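Local coordinates for protein lactococcal phage P2 ORF15 (Lactococcus phage p2, PDB 2WZP) that probably forms, as the distal tail (Dit) protein, the part of the phage baseplate that joins the host-recognition apparatus to the end of the tail tube, at residues 30-35 with 48-53; 54-59 with 91-96. All blocks are in the same frame, centred on the assembly; numbering follows the deposited sequence.

Contact 1: 30-35 with 48-53; sequences VRQYKI and DVTNGK
An Asx turn docked on a β-strand is the motif here: Thr50, inside the turn begun by Asp48, receives the backbone of Tyr33 from strand 32-36. Tyr33 N donates to Thr50 OG1 over 2.7 Å in a nearly straight bond (163°). The chi1 of Thr50 (-60°) sets OG1 anti to the carbonyl carbon for this bond and turns CG2 the other way, toward the ends of Gln32 and Arg31, where CG2 lies 3.5 Å from Gln32 NE2 and meets the edge of the Arg31 guanidinium near its plane. Beyond Tyr33 N, the backbone adds one weak bond, from Val49 N to Tyr33 O (3.1 Å), beside which Val49 CG2 packs against Tyr33 CB at 3.6 Å.

Inside the turn, Asp48 OD2 accepts from two backbone amides on the same face of its carboxylate: Thr50 N approaches on the anti side, Asn51 N from above the plane. The other oxygen, OD1, takes Asn51 ND2 on its syn side at 3.2 Å. The same ND2 also donates to Gln32 OE1 (3.0 Å), with the amide planes of Asn51 and Gln32 only 28° apart, and both acceptors lie near the Asn51 amide plane, which fixes the rotation of that group. A water receives a hydrogen bond from Lys34 NZ (2.8 Å) and also sits next to Asp48 OD2 and Tyr33 O, linking lysine to carboxylate without a direct salt bridge.

Arg31 and Tyr33 lie against each other, Arg31 CD over one face of the phenol ring, and both send their polar ends to Glu144 of the second subunit. Asp48 thus combines an Asx turn with the longer Asx motif to Asn51 N, in the loop between strands 46-48 and 54-57, which lies beside strand 32-36 of the antiparallel sheet of the N-terminal domain.

Contact 2: 54-59 with 91-96; sequences VRFYQP and FKLETF
Phe56 and Phe91 form an offset stack between two antiparallel strands, 54-57 and 89-95, the former an outermost strand of the N-terminal β-sheet within this chain. The ring centroids are 4.5 Å apart and the planes are inclined by 25°, with Phe56 CD2 over the centre of the Phe91 ring. At the Phe56 edge, in its plane, Leu93 CD1 sits 3.7 Å from CE1, and the same methyl group reaches Val54 CG1. Pro59 CB closes on Phe91 CE1 beyond the end of the strand.

On the face that carries Arg55 and Tyr57 the chemistry changes. The Arg55 guanidinium lies flat on Phe96, planes 23° apart, with CZ only 5° off the ring normal: a cation-pi stack. Its chain runs extended from CG to NE, and the aliphatic part passes the CE2 rim of the ring, CD lying 3.6 Å from Phe96 CE2. Tyr57 and Phe96 approach each other from opposite directions, Tyr57 CE2 lying in plane at the edge of the Phe96 ring; the ring edge of Tyr57 in turn touches Glu94 CB.

Behind these side chains stand two hydrogen-bonded pairs, Arg55 with Glu94 and Tyr57 with Lys92, each closed by two backbone bonds; Arg55 N to Glu94 O measures 2.9 Å.

Further out, helix 100-115 covers Val54 and Leu93 through Phe110, strand 153-163 backs the phenylalanine pair through Ile156, and Gly52 O holds Arg55 NE. At the exposed end, Lys92 NZ reaches Gln58 OE1 at 2.7 Å from above the carbonyl plane of the amide.

Both contacts belong to one antiparallel sheet, and the chain passes directly from one to the other: 48-53 is the loop that leads into strand 54-57. Two probable backbone hydrogen bonds stitch them together, Val49 O to Phe56 N (2.9 Å) and Lys53 O to Phe96 N (2.7 Å). Both are partly buried: contact 1 buries Tyr33, Ile35 and Val49, contact 2 half its residues. Contact 1 works mainly through polar side chains that bind backbone and one another, and its Arg31 and Tyr33 face the second subunit. Contact 2 is a regular strand pair burying about twice the area, hydrophobic beneath helix 100-115 and polar-aromatic on its other face. Val49 and Ile35 meet its buried layer at Phe56.

Contact 1: 30-35 with 48-53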
ATOM      1  N   VAL M  30      -1.591 -33.824  17.256  1.00 65.60           N
ATOM      2  CA  VAL M  30      -1.397 -32.951  16.099  1.00 63.80           C
ATOM      3  C   VAL M  30      -1.441 -33.790  14.794  1.00 61.60           C
ATOM      4  O   VAL M  30      -1.154 -34.994  14.789  1.00 62.52           O
ATOM      5  CB  VAL M  30      -0.135 -32.035  16.204  1.00 67.98           C
ATOM      6  CG1 VAL M  30      -0.229 -30.841  15.249  1.00 67.32           C
ATOM      7  CG2 VAL M  30       0.073 -31.542  17.638  1.00 68.33           C
ATOM      8  N   ARG M  31      -1.892 -33.138  13.729  1.00 50.25           N
ATOM      9  CA  ARG M  31      -2.060 -33.594  12.368  1.00 46.58           C
ATOM     10  C   ARG M  31      -0.704 -34.070  11.796  1.00 47.72           C
ATOM     11  O   ARG M  31       0.334 -33.514  12.150  1.00 48.85           O
ATOM     12  CB  ARG M  31      -2.657 -32.389  11.618  1.00 42.58           C
ATOM     13  CG  ARG M  31      -2.726 -32.414  10.127  1.00 46.19           C
ATOM     14  CD  ARG M  31      -1.385 -32.090   9.492  1.00 56.47           C
ATOM     15  NE  ARG M  31      -0.917 -30.711   9.657  1.00 56.49           N
ATOM     16  CZ  ARG M  31       0.308 -30.365  10.054  1.00 70.01           C
ATOM     17  NH1 ARG M  31       1.174 -31.289  10.453  1.00 56.56           N
ATOM     18  NH2 ARG M  31       0.667 -29.089  10.078  1.00 58.97           N
ATOM     19  N   GLN M  32      -0.714 -35.100  10.921  1.00 40.55           N
ATOM     20  CA  GLN M  32       0.483 -35.677  10.296  1.00 38.02           C
ATOM     21  C   GLN M  32       0.299 -35.745   8.798  1.00 38.13           C
ATOM     22  O   GLN M  32      -0.743 -36.210   8.332  1.00 37.57           O
ATOM     23  CB  GLN M  32       0.761 -37.115  10.812  1.00 39.18           C
ATOM     24  CG  GLN M  32       0.899 -37.292  12.327  1.00 45.22           C
ATOM     25  CD  GLN M  32       2.230 -36.809  12.830  1.00 59.91           C
ATOM     26  OE1 GLN M  32       3.244 -37.476  12.679  1.00 58.24           O
ATOM     27  NE2 GLN M  32       2.258 -35.633  13.432  1.00 51.39           N
ATOM     28  N   TYR M  33       1.327 -35.327   8.044  1.00 32.19           N
ATOM     29  CA  TYR M  33       1.347 -35.399   6.586  1.00 30.57           C
ATOM     30  C   TYR M  33       2.511 -36.266   6.165  1.00 32.91           C
ATOM     31  O   TYR M  33       3.580 -36.187   6.763  1.00 32.82           O
ATOM     32  CB  TYR M  33       1.516 -34.015   5.933  1.00 31.65           C
ATOM     33  CG  TYR M  33       0.306 -33.112   5.979  1.00 33.22           C
ATOM     34  CD1 TYR M  33      -0.922 -33.528   5.467  1.00 34.63           C
ATOM     35  CD2 TYR M  33       0.417 -31.794   6.408  1.00 34.00           C
ATOM     36  CE1 TYR M  33      -2.030 -32.684   5.474  1.00 34.13           C
ATOM     37  CE2 TYR M  33      -0.679 -30.928   6.386  1.00 34.65           C
ATOM     38  CZ  TYR M  33      -1.906 -31.387   5.946  1.00 38.33           C
ATOM     39  OH  TYR M  33      -2.978 -30.532   5.919  1.00 34.34           O
ATOM     40  N   LYS M  34       2.331 -37.067   5.118  1.00 28.44           N
ATOM     41  CA  LYS M  34       3.415 -37.900   4.583  1.00 27.61           C
ATOM     42  C   LYS M  34       3.289 -37.936   3.078  1.00 32.93           C
ATOM     43  O   LYS M  34       2.173 -37.905   2.569  1.00 33.96           O
ATOM     44  CB  LYS M  34       3.343 -39.340   5.138  1.00 28.26           C
ATOM     45  CG  LYS M  34       3.722 -39.456   6.587  1.00 30.53           C
ATOM     46  CD  LYS M  34       3.486 -40.843   7.104  1.00 41.56           C
ATOM     47  CE  LYS M  34       3.991 -41.025   8.519  1.00 40.94           C
ATOM     48  NZ  LYS M  34       3.235 -40.194   9.483  1.00 45.49           N
ATOM     49  N   ILE M  35       4.409 -38.003   2.364  1.00 29.49           N
ATOM     50  CA  ILE M  35       4.410 -38.136   0.912  1.00 29.62           C
ATOM     51  C   ILE M  35       4.864 -39.567   0.610  1.00 35.90           C
ATOM     52  O   ILE M  35       5.933 -39.967   1.062  1.00 36.02           O
ATOM     53  CB  ILE M  35       5.283 -37.042   0.226  1.00 32.39           C
ATOM     54  CG1 ILE M  35       4.579 -35.653   0.242  1.00 32.30           C
ATOM     55  CG2 ILE M  35       5.739 -37.434  -1.201  1.00 32.76           C
ATOM     56  CD1 ILE M  35       3.241 -35.488  -0.587  1.00 30.65           C
ATOM     57  N   ASP M  48       8.393 -38.177   5.752  1.00 31.15           N
ATOM     58  CA  ASP M  48       7.563 -37.635   6.840  1.00 30.85           C
ATOM     59  C   ASP M  48       7.620 -36.105   6.727  1.00 33.49           C
ATOM     60  O   ASP M  48       8.589 -35.490   7.189  1.00 33.48           O
ATOM     61  CB  ASP M  48       8.042 -38.089   8.233  1.00 32.11           C
ATOM     62  CG  ASP M  48       7.114 -37.696   9.378  1.00 39.86           C
ATOM     63  OD1 ASP M  48       7.139 -38.373  10.422  1.00 42.08           O
ATOM     64  OD2 ASP M  48       6.348 -36.731   9.220  1.00 43.83           O
ATOM     65  N   VAL M  49       6.586 -35.493   6.129  1.00 26.97           N
ATOM     66  CA  VAL M  49       6.588 -34.039   5.949  1.00 25.59           C
ATOM     67  C   VAL M  49       6.023 -33.225   7.132  1.00 29.35           C
ATOM     68  O   VAL M  49       5.630 -32.065   6.997  1.00 28.75           O
ATOM     69  CB  VAL M  49       6.180 -33.569   4.523  1.00 27.84           C
ATOM     70  CG1 VAL M  49       7.115 -34.188   3.468  1.00 26.91           C
ATOM     71  CG2 VAL M  49       4.720 -33.881   4.223  1.00 26.96           C
ATOM     72  N   THR M  50       6.048 -33.840   8.311  1.00 27.80           N
ATOM     73  CA  THR M  50       5.610 -33.231   9.563  1.00 28.52           C
ATOM     74  C   THR M  50       6.788 -33.226  10.543  1.00 34.86           C
ATOM     75  O   THR M  50       7.035 -32.213  11.193  1.00 36.11           O
ATOM     76  CB  THR M  50       4.349 -33.947  10.096  1.00 30.94           C
ATOM     77  OG1 THR M  50       3.324 -33.831   9.118  1.00 30.34           O
ATOM     78  CG2 THR M  50       3.834 -33.345  11.371  1.00 25.28           C
ATOM     79  N   ASN M  51       7.542 -34.338  10.595  1.00 31.39           N
ATOM     80  CA  ASN M  51       8.652 -34.537  11.523  1.00 30.82           C
ATOM     81  C   ASN M  51      10.032 -34.772  10.903  1.00 35.84           C
ATOM     82  O   ASN M  51      11.015 -34.819  11.645  1.00 37.19           O
ATOM     83  CB  ASN M  51       8.316 -35.681  12.479  1.00 27.02           C
ATOM     84  CG  ASN M  51       6.959 -35.552  13.114  1.00 43.02           C
ATOM     85  OD1 ASN M  51       6.663 -34.596  13.846  1.00 39.33           O
ATOM     86  ND2 ASN M  51       6.090 -36.496  12.799  1.00 30.93           N
ATOM     87  N   GLY M  52      10.101 -34.971   9.588  1.00 30.51           N
ATOM     88  CA  GLY M  52      11.356 -35.241   8.897  1.00 29.88           C
ATOM     89  C   GLY M  52      12.212 -34.029   8.605  1.00 35.77           C
ATOM     90  O   GLY M  52      11.962 -32.934   9.120  1.00 37.03           O
ATOM     91  N   LYS M  53      13.221 -34.215   7.751  1.00 31.53           N
ATOM     92  CA  LYS M  53      14.173 -33.171   7.378  1.00 31.00           C
ATOM     93  C   LYS M  53      13.628 -32.267   6.283  1.00 32.62           C
ATOM     94  O   LYS M  53      14.148 -31.177   6.056  1.00 31.14           O
ATOM     95  CB  LYS M  53      15.531 -33.780   7.009  1.00 33.31           C
ATOM     96  CG  LYS M  53      16.147 -34.592   8.149  1.00 38.35           C
ATOM     97  CD  LYS M  53      17.449 -34.001   8.663  1.00 41.63           C
ATOM     98  CE  LYS M  53      18.268 -35.074   9.323  1.00 50.12           C
ATOM     99  NZ  LYS M  53      19.674 -34.639   9.522  1.00 70.26           N
TER
HETATM  100  O   HOH W   1       3.889 -37.458   9.415  1.00 42.34           O

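Contact 2: 54-59 with 91-96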
ATOM      1  N   VAL M  54      12.575 -32.736   5.607  1.00 28.74           N
ATOM      2  CA  VAL M  54      11.828 -32.013   4.587  1.00 27.67           C
ATOM      3  C   VAL M  54      10.404 -31.947   5.161  1.00 31.72           C
ATOM      4  O   VAL M  54       9.808 -33.001   5.421  1.00 30.66           O
ATOM      5  CB  VAL M  54      11.871 -32.733   3.214  1.00 31.45           C
ATOM      6  CG1 VAL M  54      10.847 -32.137   2.255  1.00 31.81           C
ATOM      7  CG2 VAL M  54      13.256 -32.659   2.602  1.00 31.24           C
ATOM      8  N   ARG M  55       9.875 -30.715   5.388  1.00 28.66           N
ATOM      9  CA  ARG M  55       8.529 -30.496   5.945  1.00 27.41           C
ATOM     10  C   ARG M  55       7.620 -29.602   5.114  1.00 31.26           C
ATOM     11  O   ARG M  55       8.092 -28.697   4.419  1.00 30.56           O
ATOM     12  CB  ARG M  55       8.628 -29.933   7.364  1.00 24.38           C
ATOM     13  CG  ARG M  55       9.361 -30.851   8.309  1.00 25.92           C
ATOM     14  CD  ARG M  55       9.313 -30.350   9.716  1.00 28.75           C
ATOM     15  NE  ARG M  55      10.419 -30.914  10.478  1.00 42.04           N
ATOM     16  CZ  ARG M  55      10.694 -30.589  11.732  1.00 57.75           C
ATOM     17  NH1 ARG M  55       9.932 -29.721  12.382  1.00 51.31           N
ATOM     18  NH2 ARG M  55      11.719 -31.149  12.356  1.00 47.34           N
ATOM     19  N   PHE M  56       6.299 -29.835   5.240  1.00 29.12           N
ATOM     20  CA  PHE M  56       5.240 -29.050   4.600  1.00 29.30           C
ATOM     21  C   PHE M  56       4.525 -28.291   5.691  1.00 36.76           C
ATOM     22  O   PHE M  56       4.206 -28.864   6.739  1.00 37.30           O
ATOM     23  CB  PHE M  56       4.208 -29.947   3.910  1.00 30.55           C
ATOM     24  CG  PHE M  56       4.536 -30.549   2.566  1.00 31.93           C
ATOM     25  CD1 PHE M  56       5.768 -30.303   1.944  1.00 33.96           C
ATOM     26  CD2 PHE M  56       3.619 -31.367   1.919  1.00 33.47           C
ATOM     27  CE1 PHE M  56       6.077 -30.885   0.718  1.00 34.36           C
ATOM     28  CE2 PHE M  56       3.923 -31.938   0.681  1.00 36.51           C
ATOM     29  CZ  PHE M  56       5.153 -31.699   0.096  1.00 34.60           C
ATOM     30  N   TYR M  57       4.259 -27.011   5.440  1.00 34.22           N
ATOM     31  CA  TYR M  57       3.544 -26.127   6.346  1.00 34.02           C
ATOM     32  C   TYR M  57       2.503 -25.378   5.551  1.00 37.02           C
ATOM     33  O   TYR M  57       2.681 -25.136   4.361  1.00 35.13           O
ATOM     34  CB  TYR M  57       4.503 -25.085   6.962  1.00 35.77           C
ATOM     35  CG  TYR M  57       5.567 -25.664   7.868  1.00 39.41           C
ATOM     36  CD1 TYR M  57       5.313 -25.892   9.215  1.00 41.49           C
ATOM     37  CD2 TYR M  57       6.843 -25.959   7.387  1.00 40.96           C
ATOM     38  CE1 TYR M  57       6.286 -26.435  10.056  1.00 42.75           C
ATOM     39  CE2 TYR M  57       7.836 -26.480   8.228  1.00 42.14           C
ATOM     40  CZ  TYR M  57       7.551 -26.716   9.565  1.00 52.05           C
ATOM     41  OH  TYR M  57       8.504 -27.217  10.430  1.00 57.73           O
ATOM     42  N   GLN M  58       1.425 -24.988   6.232  1.00 34.24           N
ATOM     43  CA  GLN M  58       0.372 -24.118   5.727  1.00 32.86           C
ATOM     44  C   GLN M  58      -0.238 -24.465   4.369  1.00 35.46           C
ATOM     45  O   GLN M  58      -0.047 -23.704   3.411  1.00 34.46           O
ATOM     46  CB  GLN M  58       0.853 -22.664   5.765  1.00 33.55           C
ATOM     47  CG  GLN M  58       1.045 -22.116   7.177  1.00 51.09           C
ATOM     48  CD  GLN M  58       2.029 -20.979   7.192  1.00 75.55           C
ATOM     49  OE1 GLN M  58       1.872 -19.972   6.488  1.00 70.78           O
ATOM     50  NE2 GLN M  58       3.077 -21.123   7.987  1.00 74.48           N
ATOM     51  N   PRO M  59      -1.022 -25.568   4.272  1.00 31.75           N
ATOM     52  CA  PRO M  59      -1.707 -25.865   2.996  1.00 31.32           C
ATOM     53  C   PRO M  59      -2.590 -24.687   2.613  1.00 34.60           C
ATOM     54  O   PRO M  59      -3.284 -24.128   3.472  1.00 34.48           O
ATOM     55  CB  PRO M  59      -2.569 -27.091   3.319  1.00 33.05           C
ATOM     56  CG  PRO M  59      -2.668 -27.119   4.810  1.00 36.69           C
ATOM     57  CD  PRO M  59      -1.394 -26.539   5.322  1.00 32.32           C
ATOM     58  N   PHE M  91       1.846 -25.712  -0.536  1.00 31.33           N
ATOM     59  CA  PHE M  91       2.444 -25.815   0.785  1.00 29.30           C
ATOM     60  C   PHE M  91       3.740 -24.993   0.791  1.00 33.43           C
ATOM     61  O   PHE M  91       4.330 -24.746  -0.264  1.00 33.18           O
ATOM     62  CB  PHE M  91       2.843 -27.269   1.068  1.00 29.22           C
ATOM     63  CG  PHE M  91       1.747 -28.274   1.286  1.00 28.57           C
ATOM     64  CD1 PHE M  91       1.170 -28.434   2.540  1.00 29.29           C
ATOM     65  CD2 PHE M  91       1.390 -29.161   0.277  1.00 28.86           C
ATOM     66  CE1 PHE M  91       0.210 -29.416   2.762  1.00 29.41           C
ATOM     67  CE2 PHE M  91       0.439 -30.156   0.502  1.00 30.21           C
ATOM     68  CZ  PHE M  91      -0.150 -30.274   1.743  1.00 28.17           C
ATOM     69  N   LYS M  92       4.170 -24.590   1.985  1.00 30.05           N
ATOM     70  CA  LYS M  92       5.445 -23.969   2.255  1.00 30.28           C
ATOM     71  C   LYS M  92       6.352 -25.211   2.457  1.00 34.87           C
ATOM     72  O   LYS M  92       5.992 -26.116   3.214  1.00 34.69           O
ATOM     73  CB  LYS M  92       5.384 -23.159   3.565  1.00 32.62           C
ATOM     74  CG  LYS M  92       4.885 -21.743   3.418  1.00 50.04           C
ATOM     75  CD  LYS M  92       5.137 -20.966   4.698  1.00 65.83           C
ATOM     76  CE  LYS M  92       4.837 -19.488   4.569  1.00 85.70           C
ATOM     77  NZ  LYS M  92       3.379 -19.197   4.417  1.00 96.50           N
ATOM     78  N   LEU M  93       7.478 -25.281   1.740  1.00 31.14           N
ATOM     79  CA  LEU M  93       8.401 -26.414   1.803  1.00 30.52           C
ATOM     80  C   LEU M  93       9.674 -25.904   2.468  1.00 36.70           C
ATOM     81  O   LEU M  93      10.307 -24.953   1.997  1.00 37.59           O
ATOM     82  CB  LEU M  93       8.623 -26.995   0.375  1.00 30.09           C
ATOM     83  CG  LEU M  93       9.767 -27.991   0.081  1.00 34.46           C
ATOM     84  CD1 LEU M  93       9.404 -29.367   0.515  1.00 35.64           C
ATOM     85  CD2 LEU M  93       9.977 -28.121  -1.390  1.00 34.95           C
ATOM     86  N   GLU M  94       9.960 -26.454   3.635  1.00 32.67           N
ATOM     87  CA  GLU M  94      11.097 -26.076   4.449  1.00 31.65           C
ATOM     88  C   GLU M  94      12.012 -27.273   4.700  1.00 33.39           C
ATOM     89  O   GLU M  94      11.515 -28.402   4.893  1.00 32.85           O
ATOM     90  CB  GLU M  94      10.596 -25.475   5.759  1.00 33.28           C
ATOM     91  CG  GLU M  94      10.320 -23.982   5.649  1.00 49.25           C
ATOM     92  CD  GLU M  94      10.027 -23.253   6.948  1.00 91.47           C
ATOM     93  OE1 GLU M  94      10.536 -23.675   8.014  1.00 93.96           O
ATOM     94  OE2 GLU M  94       9.307 -22.231   6.892  1.00 98.96           O
ATOM     95  N   THR M  95      13.347 -27.041   4.656  1.00 28.07           N
ATOM     96  CA  THR M  95      14.347 -28.104   4.914  1.00 27.43           C
ATOM     97  C   THR M  95      15.080 -27.904   6.236  1.00 32.67           C
ATOM     98  O   THR M  95      15.193 -26.772   6.717  1.00 32.36           O
ATOM     99  CB  THR M  95      15.253 -28.418   3.725  1.00 30.58           C
ATOM    100  OG1 THR M  95      16.255 -27.406   3.577  1.00 30.16           O
ATOM    101  CG2 THR M  95      14.473 -28.665   2.419  1.00 25.50           C
ATOM    102  N   PHE M  96      15.500 -29.018   6.868  1.00 30.46           N
ATOM    103  CA  PHE M  96      16.140 -29.021   8.189  1.00 29.62           C
ATOM    104  C   PHE M  96      17.477 -29.786   8.212  1.00 34.70           C
ATOM    105  O   PHE M  96      17.810 -30.442   9.198  1.00 35.27           O
ATOM    106  CB  PHE M  96      15.133 -29.463   9.285  1.00 30.65           C
ATOM    107  CG  PHE M  96      13.864 -28.631   9.284  1.00 32.16           C
ATOM    108  CD1 PHE M  96      13.705 -27.565  10.168  1.00 34.98           C
ATOM    109  CD2 PHE M  96      12.839 -28.890   8.380  1.00 32.59           C
ATOM    110  CE1 PHE M  96      12.544 -26.766  10.135  1.00 34.71           C
ATOM    111  CE2 PHE M  96      11.701 -28.071   8.329  1.00 34.76           C
ATOM    112  CZ  PHE M  96      11.551 -27.024   9.217  1.00 32.63           C
TER